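Cytosol aminopeptidase (Staphylococcus aureus subsp. aureus, PDB 3KZW) probably removes N-terminal amino acids from peptides as a metal-dependent leucyl aminopeptidase, an enzyme of the hexameric cytosol aminopeptidase family. Local coordinates at residues C151-E156 and Q198-A203. Numbering follows the deposited sequence.
Sequences CGIQSE and QSINLA
Asn-201 reaches across to the backbone of Glu-156, its ND2 donating to the carbonyl O at 2.9 Å in a nearly straight bond. That oxygen lies in the plane of the Asn-201 amide, yet the donor stands above the carbonyl plane of Glu-156. Beside this bond the Glu-156 side chain, bent at chi2 (-73°), lays its carboxylate against CG and NE2 of the Gln-198 chain, which runs extended beyond CG. Carboxylate and amide planes are almost perpendicular, 83° apart, and CD of Glu-156 rests 3.6 Å from CG of Gln-198. Here the hydrogen bond from Gln-198 NE2 to Glu-156 OE2 is weak, at 3.3 Å. Apolar contact is slight: Ile-153 CG2 and Ile-200 CD1 approach to 4.5 Å. Two helices thus meet, 144-157 of the N-terminal domain and 188-208, which packs against helix 308-322 on the catalytic side; the short segments run roughly parallel, axes 9.4 Å apart and crossing at -32°, and the join between the two lobes is mainly polar. Several of these polar groups have further partners. Glu-156 OE2 takes a hydrogen bond from the backbone N of Ala-24, just before strand 25-29, while Gln-198 OE1 is bonded by Arg-322 at the end of helix 308-322. Asn-201 OD1 accepts from Arg-204 one turn on, a pairing consistent with the amide orientation that presents ND2 to Glu-156.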
ATOM      1  N   CYS A 151      36.431  16.525  27.920  1.00  2.66           N
ATOM      2  CA  CYS A 151      35.939  16.723  29.282  1.00  2.62           C
ATOM      3  C   CYS A 151      34.962  17.897  29.358  1.00  2.64           C
ATOM      4  O   CYS A 151      33.883  17.777  29.945  1.00  2.62           O
ATOM      5  CB  CYS A 151      37.111  16.944  30.241  1.00  2.63           C
ATOM      6  SG  CYS A 151      36.666  16.983  31.991  1.00  2.51           S
ATOM      7  N   GLY A 152      35.343  19.019  28.750  1.00  2.62           N
ATOM      8  CA  GLY A 152      34.515  20.224  28.726  1.00  2.62           C
ATOM      9  C   GLY A 152      33.205  20.065  27.968  1.00  2.67           C
ATOM     10  O   GLY A 152      32.149  20.469  28.461  1.00  2.64           O
ATOM     11  N   ILE A 153      33.277  19.481  26.772  1.00  2.66           N
ATOM     12  CA  ILE A 153      32.097  19.280  25.924  1.00  2.66           C
ATOM     13  C   ILE A 153      31.084  18.351  26.589  1.00  2.66           C
ATOM     14  O   ILE A 153      29.904  18.693  26.710  1.00  2.65           O
ATOM     15  CB  ILE A 153      32.470  18.739  24.512  1.00  2.66           C
ATOM     16  CG1 ILE A 153      33.354  19.742  23.762  1.00  2.73           C
ATOM     17  CG2 ILE A 153      31.211  18.441  23.690  1.00  2.67           C
ATOM     18  CD1 ILE A 153      34.084  19.161  22.557  1.00  2.75           C
ATOM     19  N   GLN A 154      31.558  17.190  27.037  1.00  2.66           N
ATOM     20  CA  GLN A 154      30.689  16.164  27.614  1.00  2.64           C
ATOM     21  C   GLN A 154      30.058  16.567  28.945  1.00  2.64           C
ATOM     22  O   GLN A 154      29.010  16.043  29.316  1.00  2.69           O
ATOM     23  CB  GLN A 154      31.430  14.829  27.758  1.00  2.64           C
ATOM     24  CG  GLN A 154      31.893  14.200  26.445  1.00  2.60           C
ATOM     25  CD  GLN A 154      30.754  13.895  25.492  1.00  2.67           C
ATOM     26  OE1 GLN A 154      30.187  14.795  24.874  1.00  2.72           O
ATOM     27  NE2 GLN A 154      30.428  12.616  25.353  1.00  2.70           N
ATOM     28  N   SER A 155      30.688  17.502  29.654  1.00  2.65           N
ATOM     29  CA  SER A 155      30.142  18.006  30.916  1.00  2.65           C
ATOM     30  C   SER A 155      28.806  18.720  30.702  1.00  2.65           C
ATOM     31  O   SER A 155      28.005  18.844  31.629  1.00  2.67           O
ATOM     32  CB  SER A 155      31.143  18.931  31.617  1.00  2.61           C
ATOM     33  OG  SER A 155      31.282  20.160  30.926  1.00  2.64           O
ATOM     34  N   GLU A 156      28.576  19.177  29.473  1.00  2.66           N
ATOM     35  CA  GLU A 156      27.329  19.842  29.105  1.00  2.64           C
ATOM     36  C   GLU A 156      26.485  18.991  28.158  1.00  2.64           C
ATOM     37  O   GLU A 156      25.274  18.865  28.347  1.00  2.68           O
ATOM     38  CB  GLU A 156      27.611  21.208  28.470  1.00  2.64           C
ATOM     39  CG  GLU A 156      28.224  22.237  29.415  1.00  2.67           C
ATOM     40  CD  GLU A 156      27.235  22.784  30.438  1.00  2.78           C
ATOM     41  OE1 GLU A 156      26.006  22.665  30.226  1.00  2.79           O
ATOM     42  OE2 GLU A 156      27.691  23.346  31.459  1.00  2.83           O
ATOM     43  N   GLN A 198      27.637  23.953  25.431  1.00  2.69           N
ATOM     44  CA  GLN A 198      26.471  24.810  25.672  1.00  2.66           C
ATOM     45  C   GLN A 198      25.878  25.365  24.377  1.00  2.67           C
ATOM     46  O   GLN A 198      24.681  25.650  24.312  1.00  2.71           O
ATOM     47  CB  GLN A 198      26.823  25.951  26.627  1.00  2.61           C
ATOM     48  CG  GLN A 198      26.902  25.522  28.078  1.00  2.65           C
ATOM     49  CD  GLN A 198      27.167  26.672  29.030  1.00  2.74           C
ATOM     50  OE1 GLN A 198      27.342  27.819  28.614  1.00  2.78           O
ATOM     51  NE2 GLN A 198      27.200  26.367  30.323  1.00  2.72           N
ATOM     52  N   SER A 199      26.718  25.512  23.354  1.00  2.66           N
ATOM     53  CA  SER A 199      26.264  25.925  22.029  1.00  2.67           C
ATOM     54  C   SER A 199      25.469  24.814  21.353  1.00  2.66           C
ATOM     55  O   SER A 199      24.487  25.083  20.655  1.00  2.67           O
ATOM     56  CB  SER A 199      27.449  26.334  21.154  1.00  2.65           C
ATOM     57  OG  SER A 199      28.139  27.430  21.722  1.00  2.66           O
ATOM     58  N   ILE A 200      25.901  23.571  21.566  1.00  2.65           N
ATOM     59  CA  ILE A 200      25.196  22.390  21.060  1.00  2.65           C
ATOM     60  C   ILE A 200      23.834  22.262  21.738  1.00  2.63           C
ATOM     61  O   ILE A 200      22.826  21.989  21.079  1.00  2.62           O
ATOM     62  CB  ILE A 200      26.037  21.098  21.245  1.00  2.63           C
ATOM     63  CG1 ILE A 200      27.286  21.149  20.353  1.00  2.61           C
ATOM     64  CG2 ILE A 200      25.208  19.853  20.931  1.00  2.60           C
ATOM     65  CD1 ILE A 200      28.351  20.125  20.693  1.00  2.61           C
ATOM     66  N   ASN A 201      23.812  22.486  23.049  1.00  2.64           N
ATOM     67  CA  ASN A 201      22.580  22.432  23.832  1.00  2.61           C
ATOM     68  C   ASN A 201      21.600  23.547  23.486  1.00  2.59           C
ATOM     69  O   ASN A 201      20.387  23.364  23.595  1.00  2.60           O
ATOM     70  CB  ASN A 201      22.893  22.431  25.331  1.00  2.61           C
ATOM     71  CG  ASN A 201      23.541  21.134  25.794  1.00  2.61           C
ATOM     72  OD1 ASN A 201      23.660  20.173  25.032  1.00  2.59           O
ATOM     73  ND2 ASN A 201      23.959  21.102  27.053  1.00  2.61           N
ATOM     74  N   LEU A 202      22.129  24.697  23.074  1.00  2.61           N
ATOM     75  CA  LEU A 202      21.299  25.812  22.625  1.00  2.65           C
ATOM     76  C   LEU A 202      20.544  25.423  21.358  1.00  2.67           C
ATOM     77  O   LEU A 202      19.356  25.715  21.225  1.00  2.70           O
ATOM     78  CB  LEU A 202      22.144  27.070  22.384  1.00  2.65           C
ATOM     79  CG  LEU A 202      21.419  28.312  21.840  1.00  2.66           C
ATOM     80  CD1 LEU A 202      20.487  28.927  22.880  1.00  2.64           C
ATOM     81  CD2 LEU A 202      22.413  29.344  21.338  1.00  2.67           C
ATOM     82  N   ALA A 203      21.251  24.765  20.440  1.00  2.68           N
ATOM     83  CA  ALA A 203      20.664  24.255  19.205  1.00  2.65           C
ATOM     84  C   ALA A 203      19.613  23.187  19.512  1.00  2.67           C
ATOM     85  O   ALA A 203      18.533  23.177  18.912  1.00  2.68           O
ATOM     86  CB  ALA A 203      21.748  23.701  18.297  1.00  2.60           C
TER